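Local coordinates for hypothetical 30.2 KD protein c25g10.02 IN chromosome I (Schizosaccharomyces pombe, PDB 1KCF) that resolves four-way Holliday junctions in mitochondrial DNA, cutting at the point of strand exchange as a homodimeric, metal-dependent endonuclease apparently important for mitochondrial DNA maintenance, at residues V4-S7 with F8-I12; M137-S140 with M141-L145; R191-M194 with V195-L198. One frame throughout, in Å; residues are numbered along the deposited sequence.

Interaction 1: V4-S7 with F8-I12; sequences VKLS and FLQHI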
ATOM      1  N   VAL A   4     -24.240  35.706  -6.035  1.00 84.36           N
ATOM      2  CA  VAL A   4     -23.557  34.438  -6.247  1.00 80.97           C
ATOM      3  C   VAL A   4     -22.113  34.714  -6.637  1.00 78.64           C
ATOM      4  O   VAL A   4     -21.651  34.277  -7.692  1.00 78.00           O
ATOM      5  CB  VAL A   4     -24.207  33.622  -7.367  1.00 81.95           C
ATOM      6  CG1 VAL A   4     -23.879  32.149  -7.183  1.00 82.50           C
ATOM      7  CG2 VAL A   4     -25.700  33.861  -7.388  1.00 82.99           C
ATOM      8  N   LYS A   5     -21.407  35.453  -5.789  1.00 76.42           N
ATOM      9  CA  LYS A   5     -20.014  35.784  -6.047  1.00 74.59           C
ATOM     10  C   LYS A   5     -19.183  34.510  -5.979  1.00 72.69           C
ATOM     11  O   LYS A   5     -19.541  33.567  -5.275  1.00 71.94           O
ATOM     12  CB  LYS A   5     -19.513  36.796  -5.012  1.00 75.37           C
ATOM     13  CG  LYS A   5     -20.347  38.066  -4.939  1.00 75.83           C
ATOM     14  CD  LYS A   5     -19.794  39.052  -3.922  1.00 77.11           C
ATOM     15  CE  LYS A   5     -18.454  39.619  -4.362  1.00 78.19           C
ATOM     16  NZ  LYS A   5     -17.940  40.631  -3.397  1.00 80.20           N
ATOM     17  N   LEU A   6     -18.081  34.480  -6.718  1.00 71.54           N
ATOM     18  CA  LEU A   6     -17.210  33.312  -6.729  1.00 70.65           C
ATOM     19  C   LEU A   6     -16.558  33.132  -5.363  1.00 68.74           C
ATOM     20  O   LEU A   6     -16.427  32.016  -4.864  1.00 68.65           O
ATOM     21  CB  LEU A   6     -16.117  33.467  -7.790  1.00 71.33           C
ATOM     22  CG  LEU A   6     -15.184  32.261  -7.914  1.00 73.14           C
ATOM     23  CD1 LEU A   6     -15.964  31.086  -8.484  1.00 72.66           C
ATOM     24  CD2 LEU A   6     -13.999  32.598  -8.804  1.00 73.36           C
ATOM     25  N   SER A   7     -16.153  34.245  -4.766  1.00 66.26           N
ATOM     26  CA  SER A   7     -15.506  34.239  -3.465  1.00 65.19           C
ATOM     27  C   SER A   7     -16.350  33.593  -2.368  1.00 64.11           C
ATOM     28  O   SER A   7     -15.816  32.939  -1.473  1.00 63.78           O
ATOM     29  CB  SER A   7     -15.144  35.671  -3.069  1.00 65.24           C
ATOM     30  OG  SER A   7     -16.247  36.540  -3.265  1.00 68.30           O
ATOM     31  N   PHE A   8     -17.665  33.778  -2.436  1.00 62.73           N
ATOM     32  CA  PHE A   8     -18.565  33.206  -1.441  1.00 60.95           C
ATOM     33  C   PHE A   8     -18.648  31.692  -1.598  1.00 60.02           C
ATOM     34  O   PHE A   8     -18.714  30.959  -0.612  1.00 59.65           O
ATOM     35  CB  PHE A   8     -19.964  33.821  -1.565  1.00 61.81           C
ATOM     36  CG  PHE A   8     -20.943  33.310  -0.542  1.00 62.52           C
ATOM     37  CD1 PHE A   8     -20.647  33.375   0.816  1.00 62.19           C
ATOM     38  CD2 PHE A   8     -22.157  32.757  -0.936  1.00 63.04           C
ATOM     39  CE1 PHE A   8     -21.547  32.893   1.767  1.00 62.50           C
ATOM     40  CE2 PHE A   8     -23.062  32.273   0.009  1.00 62.74           C
ATOM     41  CZ  PHE A   8     -22.754  32.342   1.362  1.00 62.38           C
ATOM     42  N   LEU A   9     -18.647  31.230  -2.843  1.00 57.96           N
ATOM     43  CA  LEU A   9     -18.705  29.801  -3.119  1.00 58.20           C
ATOM     44  C   LEU A   9     -17.431  29.125  -2.633  1.00 58.21           C
ATOM     45  O   LEU A   9     -17.466  28.005  -2.124  1.00 58.57           O
ATOM     46  CB  LEU A   9     -18.882  29.552  -4.616  1.00 57.49           C
ATOM     47  CG  LEU A   9     -20.233  29.956  -5.205  1.00 57.60           C
ATOM     48  CD1 LEU A   9     -20.225  29.720  -6.706  1.00 58.13           C
ATOM     49  CD2 LEU A   9     -21.342  29.151  -4.537  1.00 57.69           C
ATOM     50  N   GLN A  10     -16.306  29.811  -2.798  1.00 58.36           N
ATOM     51  CA  GLN A  10     -15.020  29.284  -2.364  1.00 59.28           C
ATOM     52  C   GLN A  10     -15.029  29.168  -0.842  1.00 58.94           C
ATOM     53  O   GLN A  10     -14.439  28.248  -0.271  1.00 58.76           O
ATOM     54  CB  GLN A  10     -13.887  30.219  -2.802  1.00 60.72           C
ATOM     55  CG  GLN A  10     -13.917  30.588  -4.277  1.00 62.47           C
ATOM     56  CD  GLN A  10     -12.776  31.505  -4.682  1.00 64.40           C
ATOM     57  OE1 GLN A  10     -12.474  32.483  -3.994  1.00 64.90           O
ATOM     58  NE2 GLN A  10     -12.143  31.201  -5.811  1.00 64.40           N
ATOM     59  N   HIS A  11     -15.701  30.111  -0.190  1.00 57.80           N
ATOM     60  CA  HIS A  11     -15.790  30.114   1.264  1.00 56.53           C
ATOM     61  C   HIS A  11     -16.576  28.890   1.721  1.00 55.32           C
ATOM     62  O   HIS A  11     -16.186  28.205   2.666  1.00 54.29           O
ATOM     63  CB  HIS A  11     -16.479  31.390   1.752  1.00 57.44           C
ATOM     64  CG  HIS A  11     -16.627  31.464   3.239  1.00 59.36           C
ATOM     65  ND1 HIS A  11     -15.546  31.507   4.094  1.00 59.72           N
ATOM     66  CD2 HIS A  11     -17.730  31.481   4.027  1.00 60.03           C
ATOM     67  CE1 HIS A  11     -15.975  31.546   5.343  1.00 60.46           C
ATOM     68  NE2 HIS A  11     -17.296  31.531   5.331  1.00 61.33           N
ATOM     69  N   ILE A  12     -17.685  28.624   1.037  1.00 53.98           N
ATOM     70  CA  ILE A  12     -18.527  27.477   1.346  1.00 53.51           C
ATOM     71  C   ILE A  12     -17.727  26.182   1.180  1.00 53.79           C
ATOM     72  O   ILE A  12     -17.850  25.253   1.985  1.00 52.49           O
ATOM     73  CB  ILE A  12     -19.772  27.437   0.420  1.00 52.94           C
ATOM     74  CG1 ILE A  12     -20.683  28.630   0.732  1.00 54.12           C
ATOM     75  CG2 ILE A  12     -20.527  26.124   0.596  1.00 50.55           C
ATOM     76  CD1 ILE A  12     -21.952  28.673  -0.091  1.00 53.18           C
TER
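The side chain of Gln10 overlaps that of Leu6 one helical turn back, the two crossing at a slant, with Gln10 NE2 3.8 Å from Leu6 CD2. Gln10 CG is turned anti to its own carbonyl carbon (chi1 -51°), which sends the chain back toward the start of the helix and brings the amide beside the leucine. This is van der Waals contact, and it suits a glutamine at a partly exposed place, where the methylenes can pack on a neighbour while the amide stays at the protein surface. In the backbone, Gln10 N donates to Leu6 O at 3.0 Å, and His11 N follows with a bond of 3.1 Å to Ser7 O.

The first turn is looser. Lys5 stands at the N-cap position, and its carbonyl oxygen receives two weak bonds, from Phe8 N at 3.4 Å and from Leu9 N at 3.5 Å. Leu9 turns its branched end back over that carbonyl, and its CD1 lies 4.4 Å from Val4 CG1, a marginal apolar touch. Farther along, Ile12 CG1 sits above one face of the Phe8 ring, 4.3 Å from its plane and toward the rim.

The apolar residues Leu6, Leu9 and Ile12 also meet helix 26-33, while Phe8 packs on Phe251 of helix 224-253. Such an amphipathic first helix, laid against a second, is consistent with the small helical SAP motif.

Interaction 2: M137-S140 with M141-L145; sequences MLES and MLYAL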
ATOM      1  N   MET A 137       3.136   3.080   2.470  1.00 41.56           N
ATOM      2  CA  MET A 137       2.916   1.647   2.470  1.00 43.99           C
ATOM      3  C   MET A 137       1.728   1.272   3.349  1.00 44.26           C
ATOM      4  O   MET A 137       0.883   0.474   2.950  1.00 43.47           O
ATOM      5  CB  MET A 137       4.172   0.930   2.968  1.00 44.48           C
ATOM      6  CG  MET A 137       4.303  -0.486   2.462  1.00 51.80           C
ATOM      7  SD  MET A 137       5.794  -1.298   3.040  1.00 59.44           S
ATOM      8  CE  MET A 137       7.047  -0.237   2.304  1.00 54.27           C
ATOM      9  N   LEU A 138       1.681   1.850   4.545  1.00 45.07           N
ATOM     10  CA  LEU A 138       0.607   1.595   5.498  1.00 46.29           C
ATOM     11  C   LEU A 138      -0.730   1.986   4.880  1.00 45.10           C
ATOM     12  O   LEU A 138      -1.675   1.202   4.858  1.00 45.05           O
ATOM     13  CB  LEU A 138       0.832   2.410   6.772  1.00 48.32           C
ATOM     14  CG  LEU A 138       0.622   1.692   8.107  1.00 52.13           C
ATOM     15  CD1 LEU A 138       0.543   2.731   9.219  1.00 52.03           C
ATOM     16  CD2 LEU A 138      -0.654   0.867   8.070  1.00 51.45           C
ATOM     17  N   GLU A 139      -0.794   3.209   4.375  1.00 44.93           N
ATOM     18  CA  GLU A 139      -2.000   3.717   3.743  1.00 46.28           C
ATOM     19  C   GLU A 139      -2.441   2.805   2.603  1.00 44.16           C
ATOM     20  O   GLU A 139      -3.602   2.401   2.532  1.00 43.46           O
ATOM     21  CB  GLU A 139      -1.748   5.129   3.206  1.00 48.65           C
ATOM     22  CG  GLU A 139      -2.845   5.672   2.309  1.00 54.78           C
ATOM     23  CD  GLU A 139      -2.557   7.083   1.824  1.00 59.81           C
ATOM     24  OE1 GLU A 139      -2.702   8.027   2.627  1.00 63.43           O
ATOM     25  OE2 GLU A 139      -2.177   7.251   0.645  1.00 62.72           O
ATOM     26  N   SER A 140      -1.503   2.487   1.715  1.00 42.15           N
ATOM     27  CA  SER A 140      -1.777   1.639   0.562  1.00 41.36           C
ATOM     28  C   SER A 140      -2.340   0.274   0.929  1.00 38.66           C
ATOM     29  O   SER A 140      -3.302  -0.187   0.319  1.00 38.40           O
ATOM     30  CB  SER A 140      -0.509   1.442  -0.268  1.00 40.51           C
ATOM     31  OG  SER A 140      -0.111   2.652  -0.872  1.00 46.41           O
ATOM     32  N   MET A 141      -1.728  -0.372   1.915  1.00 35.75           N
ATOM     33  CA  MET A 141      -2.173  -1.691   2.339  1.00 37.52           C
ATOM     34  C   MET A 141      -3.557  -1.655   2.985  1.00 36.22           C
ATOM     35  O   MET A 141      -4.397  -2.514   2.704  1.00 35.17           O
ATOM     36  CB  MET A 141      -1.144  -2.311   3.291  1.00 36.48           C
ATOM     37  CG  MET A 141       0.221  -2.520   2.632  1.00 38.26           C
ATOM     38  SD  MET A 141       1.405  -3.436   3.640  1.00 42.98           S
ATOM     39  CE  MET A 141       2.569  -3.984   2.390  1.00 38.99           C
ATOM     40  N   LEU A 142      -3.794  -0.661   3.837  1.00 36.85           N
ATOM     41  CA  LEU A 142      -5.085  -0.518   4.500  1.00 37.89           C
ATOM     42  C   LEU A 142      -6.192  -0.348   3.466  1.00 38.69           C
ATOM     43  O   LEU A 142      -7.282  -0.893   3.623  1.00 40.32           O
ATOM     44  CB  LEU A 142      -5.071   0.681   5.455  1.00 38.34           C
ATOM     45  CG  LEU A 142      -4.240   0.519   6.732  1.00 38.82           C
ATOM     46  CD1 LEU A 142      -4.333   1.790   7.556  1.00 37.28           C
ATOM     47  CD2 LEU A 142      -4.747  -0.673   7.539  1.00 37.82           C
ATOM     48  N   TYR A 143      -5.904   0.405   2.410  1.00 38.15           N
ATOM     49  CA  TYR A 143      -6.866   0.640   1.339  1.00 40.64           C
ATOM     50  C   TYR A 143      -7.162  -0.653   0.580  1.00 43.10           C
ATOM     51  O   TYR A 143      -8.319  -0.958   0.264  1.00 42.07           O
ATOM     52  CB  TYR A 143      -6.325   1.691   0.372  1.00 43.00           C
ATOM     53  CG  TYR A 143      -7.026   3.021   0.477  1.00 47.27           C
ATOM     54  CD1 TYR A 143      -8.206   3.264  -0.227  1.00 49.87           C
ATOM     55  CD2 TYR A 143      -6.542   4.020   1.320  1.00 47.60           C
ATOM     56  CE1 TYR A 143      -8.890   4.468  -0.090  1.00 52.27           C
ATOM     57  CE2 TYR A 143      -7.215   5.225   1.468  1.00 50.84           C
ATOM     58  CZ  TYR A 143      -8.388   5.443   0.762  1.00 53.24           C
ATOM     59  OH  TYR A 143      -9.064   6.629   0.919  1.00 56.52           O
ATOM     60  N   ALA A 144      -6.107  -1.405   0.278  1.00 40.37           N
ATOM     61  CA  ALA A 144      -6.270  -2.660  -0.431  1.00 40.00           C
ATOM     62  C   ALA A 144      -7.132  -3.601   0.408  1.00 39.99           C
ATOM     63  O   ALA A 144      -8.084  -4.196  -0.097  1.00 41.65           O
ATOM     64  CB  ALA A 144      -4.909  -3.289  -0.701  1.00 39.20           C
ATOM     65  N   LEU A 145      -6.802  -3.732   1.690  1.00 38.78           N
ATOM     66  CA  LEU A 145      -7.564  -4.611   2.566  1.00 39.68           C
ATOM     67  C   LEU A 145      -9.032  -4.195   2.646  1.00 41.14           C
ATOM     68  O   LEU A 145      -9.927  -5.038   2.637  1.00 40.47           O
ATOM     69  CB  LEU A 145      -6.952  -4.632   3.971  1.00 38.82           C
ATOM     70  CG  LEU A 145      -5.577  -5.299   4.089  1.00 39.95           C
ATOM     71  CD1 LEU A 145      -5.139  -5.324   5.541  1.00 40.32           C
ATOM     72  CD2 LEU A 145      -5.642  -6.711   3.534  1.00 40.08           C
TER
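Met137 and Met141 lie side by side and point the same way, with the terminal CE of Met141 3.9 Å from Met137 CG. The chain of Met141 runs back over the preceding turn because its CG is anti to its carbonyl carbon (chi1 -62°), which also brings CG to 3.1 Å from Met137 O. Unbranched and flexible, methionine suits this buried helix face, where its chain can follow its neighbour: Met137 bends at its last torsion while Met141 stays extended.

One residue on, Leu138 and Leu142 pair in the same side-by-side manner, CD2 of Leu138 meeting CD1 of Leu142 at 3.8 Å. The third pair is mixed. Glu139 presents its aliphatic CG to the Tyr143 ring at CD2, 4.2 Å away, with carboxylate and ring planes 76° apart; the backbone oxygen of Glu139 lies at the ring edge, in its plane, 3.6 Å from CD2.

Backbone bonds fix the spacing of all three pairs. Met141 N to Met137 O measures 2.9 Å, and Leu142 N reaches Leu138 O at an N-H...O angle of 166°.

Farther out, the methionines meet Met94 of helix 91-109, and Leu142 and Tyr143 rest on Met116 of strand 113-118. Across the dimer interface, Met137 packs on Ser140 of the second subunit and Ser140 on Met137 of that subunit, whose Pro91 lies against Glu139 and Tyr143.

The polar ends have partners: Glu139 forms a salt bridge with Arg118, Tyr143 OH bonds to Ser165 OG, and Ser140 OG bonds to Asn136 O. Apolar atoms thus make the local side-chain contact, while the carboxylate, probably kept ionised by its arginine, and the two hydroxyls are satisfied outside it, as burial requires.

Interaction 3: R191-M194 with V195-L198; sequences RVQM and VKEL. With SO4 (sulfate ion), chain C.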
ATOM      1  N   ARG A 191      -2.844  23.484  17.233  1.00 43.51           N
ATOM      2  CA  ARG A 191      -3.866  22.439  17.186  1.00 42.62           C
ATOM      3  C   ARG A 191      -4.376  22.111  18.591  1.00 41.78           C
ATOM      4  O   ARG A 191      -5.577  21.960  18.798  1.00 38.54           O
ATOM      5  CB  ARG A 191      -3.297  21.189  16.516  1.00 41.95           C
ATOM      6  CG  ARG A 191      -2.984  21.383  15.035  1.00 44.26           C
ATOM      7  CD  ARG A 191      -2.118  20.255  14.489  1.00 46.86           C
ATOM      8  NE  ARG A 191      -0.818  20.211  15.153  1.00 50.37           N
ATOM      9  CZ  ARG A 191       0.039  19.201  15.062  1.00 51.91           C
ATOM     10  NH1 ARG A 191      -0.261  18.137  14.330  1.00 53.77           N
ATOM     11  NH2 ARG A 191       1.196  19.250  15.707  1.00 52.35           N
ATOM     12  N   VAL A 192      -3.460  22.017  19.550  1.00 43.81           N
ATOM     13  CA  VAL A 192      -3.820  21.727  20.939  1.00 43.54           C
ATOM     14  C   VAL A 192      -4.746  22.806  21.498  1.00 44.01           C
ATOM     15  O   VAL A 192      -5.719  22.506  22.187  1.00 45.61           O
ATOM     16  CB  VAL A 192      -2.554  21.631  21.821  1.00 43.55           C
ATOM     17  CG1 VAL A 192      -2.923  21.715  23.296  1.00 42.74           C
ATOM     18  CG2 VAL A 192      -1.832  20.322  21.538  1.00 43.65           C
ATOM     19  N   GLN A 193      -4.442  24.064  21.197  1.00 46.18           N
ATOM     20  CA  GLN A 193      -5.257  25.177  21.668  1.00 46.42           C
ATOM     21  C   GLN A 193      -6.629  25.184  21.006  1.00 45.27           C
ATOM     22  O   GLN A 193      -7.628  25.527  21.640  1.00 45.74           O
ATOM     23  CB  GLN A 193      -4.553  26.509  21.396  1.00 48.21           C
ATOM     24  CG  GLN A 193      -3.959  27.158  22.639  1.00 55.43           C
ATOM     25  CD  GLN A 193      -4.991  27.366  23.741  1.00 60.17           C
ATOM     26  OE1 GLN A 193      -5.981  28.081  23.559  1.00 60.83           O
ATOM     27  NE2 GLN A 193      -4.766  26.734  24.890  1.00 62.37           N
ATOM     28  N   MET A 194      -6.681  24.817  19.730  1.00 43.28           N
ATOM     29  CA  MET A 194      -7.956  24.786  19.025  1.00 43.16           C
ATOM     30  C   MET A 194      -8.880  23.753  19.656  1.00 41.56           C
ATOM     31  O   MET A 194     -10.054  24.027  19.879  1.00 40.76           O
ATOM     32  CB  MET A 194      -7.757  24.463  17.541  1.00 43.35           C
ATOM     33  CG  MET A 194      -7.013  25.538  16.772  1.00 47.45           C
ATOM     34  SD  MET A 194      -7.146  25.350  14.972  1.00 53.12           S
ATOM     35  CE  MET A 194      -5.777  24.280  14.634  1.00 50.63           C
ATOM     36  N   VAL A 195      -8.346  22.569  19.951  1.00 41.28           N
ATOM     37  CA  VAL A 195      -9.137  21.507  20.555  1.00 42.13           C
ATOM     38  C   VAL A 195      -9.549  21.875  21.969  1.00 45.67           C
ATOM     39  O   VAL A 195     -10.680  21.620  22.379  1.00 46.31           O
ATOM     40  CB  VAL A 195      -8.361  20.178  20.593  1.00 40.70           C
ATOM     41  CG1 VAL A 195      -9.163  19.124  21.360  1.00 37.17           C
ATOM     42  CG2 VAL A 195      -8.093  19.704  19.171  1.00 40.01           C
ATOM     43  N   LYS A 196      -8.623  22.470  22.710  1.00 49.79           N
ATOM     44  CA  LYS A 196      -8.892  22.888  24.080  1.00 52.96           C
ATOM     45  C   LYS A 196     -10.060  23.867  24.071  1.00 53.20           C
ATOM     46  O   LYS A 196     -10.929  23.834  24.945  1.00 53.78           O
ATOM     47  CB  LYS A 196      -7.647  23.553  24.676  1.00 55.44           C
ATOM     48  CG  LYS A 196      -7.844  24.079  26.082  1.00 60.77           C
ATOM     49  CD  LYS A 196      -6.547  24.626  26.649  1.00 65.88           C
ATOM     50  CE  LYS A 196      -6.773  25.235  28.026  1.00 69.03           C
ATOM     51  NZ  LYS A 196      -5.497  25.675  28.658  1.00 70.87           N
ATOM     52  N   GLU A 197     -10.082  24.733  23.066  1.00 54.56           N
ATOM     53  CA  GLU A 197     -11.145  25.716  22.928  1.00 54.71           C
ATOM     54  C   GLU A 197     -12.455  25.009  22.605  1.00 53.84           C
ATOM     55  O   GLU A 197     -13.499  25.318  23.176  1.00 52.97           O
ATOM     56  CB  GLU A 197     -10.800  26.699  21.812  1.00 58.05           C
ATOM     57  CG  GLU A 197     -11.822  27.800  21.625  1.00 64.59           C
ATOM     58  CD  GLU A 197     -11.464  28.727  20.485  1.00 67.73           C
ATOM     59  OE1 GLU A 197     -10.301  29.182  20.437  1.00 68.69           O
ATOM     60  OE2 GLU A 197     -12.346  29.003  19.644  1.00 71.53           O
ATOM     61  N   LEU A 198     -12.392  24.056  21.680  1.00 52.58           N
ATOM     62  CA  LEU A 198     -13.573  23.302  21.287  1.00 52.09           C
ATOM     63  C   LEU A 198     -14.177  22.573  22.480  1.00 51.36           C
ATOM     64  O   LEU A 198     -15.396  22.517  22.628  1.00 50.96           O
ATOM     65  CB  LEU A 198     -13.216  22.302  20.181  1.00 52.89           C
ATOM     66  CG  LEU A 198     -12.920  22.950  18.826  1.00 51.68           C
ATOM     67  CD1 LEU A 198     -12.450  21.905  17.829  1.00 51.67           C
ATOM     68  CD2 LEU A 198     -14.176  23.642  18.323  1.00 51.02           C
TER
HETATM   69  S   SO4 C 400       0.855  23.458  15.924  1.00 71.09           S
HETATM   70  O1  SO4 C 400      -0.322  22.737  16.441  1.00 72.32           O
HETATM   71  O2  SO4 C 400       0.404  24.487  14.968  1.00 72.61           O
HETATM   72  O3  SO4 C 400       1.571  24.092  17.047  1.00 71.37           O
HETATM   73  O4  SO4 C 400       1.758  22.512  15.241  1.00 71.28           O
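Arg191 folds its side chain round one oxygen of a sulfate ion, probably from the crystallisation liquor. Its CB, at 3.4 Å, its CG, at 3.3 Å, and its CD all line sulfate O1, and a bend (chi3 -63°) swings the guanidinium back toward the ion. NE donates to O1 at 2.9 Å with an N-H...O angle of 165°, O1 lying at the guanidinium edge in its plane. The backbone N of Arg191, in the first turn of the helix, grips the same oxygen at 2.7 Å. At the tip, NH2 makes a weak bond of 3.3 Å to sulfate O4, while NH1 forms a salt bridge with Asp230, a magnesium-binding residue.

Replacing Arg191 by alanine would probably leave sulfate O1 with only the backbone N of this residue as donor, O4 without its weak bond, and Asp230 without this positive mate.

Val195 N binds Arg191 O at 3.1 Å, and the beta-branched Val195 brings CG2 to 3.4 Å from that oxygen while packing on Ala229 and Leu233 of helix 224-253. On the exposed flank, Gln193 and Lys196 run side by side, with Gln193 NE2 3.3 Å from Lys196 CD, as suits long polar chains.

A helix N-terminus and an arginine holding a sulfate beside metal-binding Asp230, with Arg120 and Arg122 touching Arg191, are consistent with a DNA phosphate position at the RuvC-family, RNase H-like active site.

How the interactions relate
Interactions 2 and 3 lie within single helices, whereas interaction 1 spans the start of one; all use i to i+4 backbone bonds, weak at the very start of interaction 1. Interaction 1 is a surface contact in the SAP region, its centre about 25 Å from the chain's centre. Interaction 2 is wholly buried and the only one touched by the second subunit. Interaction 3 is partly buried and borders the metal-binding residues. Interactions 2 and 3 both belong to the resolvase region but lie on opposite sides of the chain's centre, about 30 Å apart between contact centres. Helix 224-253 joins 1 and 3, receiving side chains from both. Thin amphipathic packing, dense apolar pairing and anion binding thus follow surface, core and active-site edge.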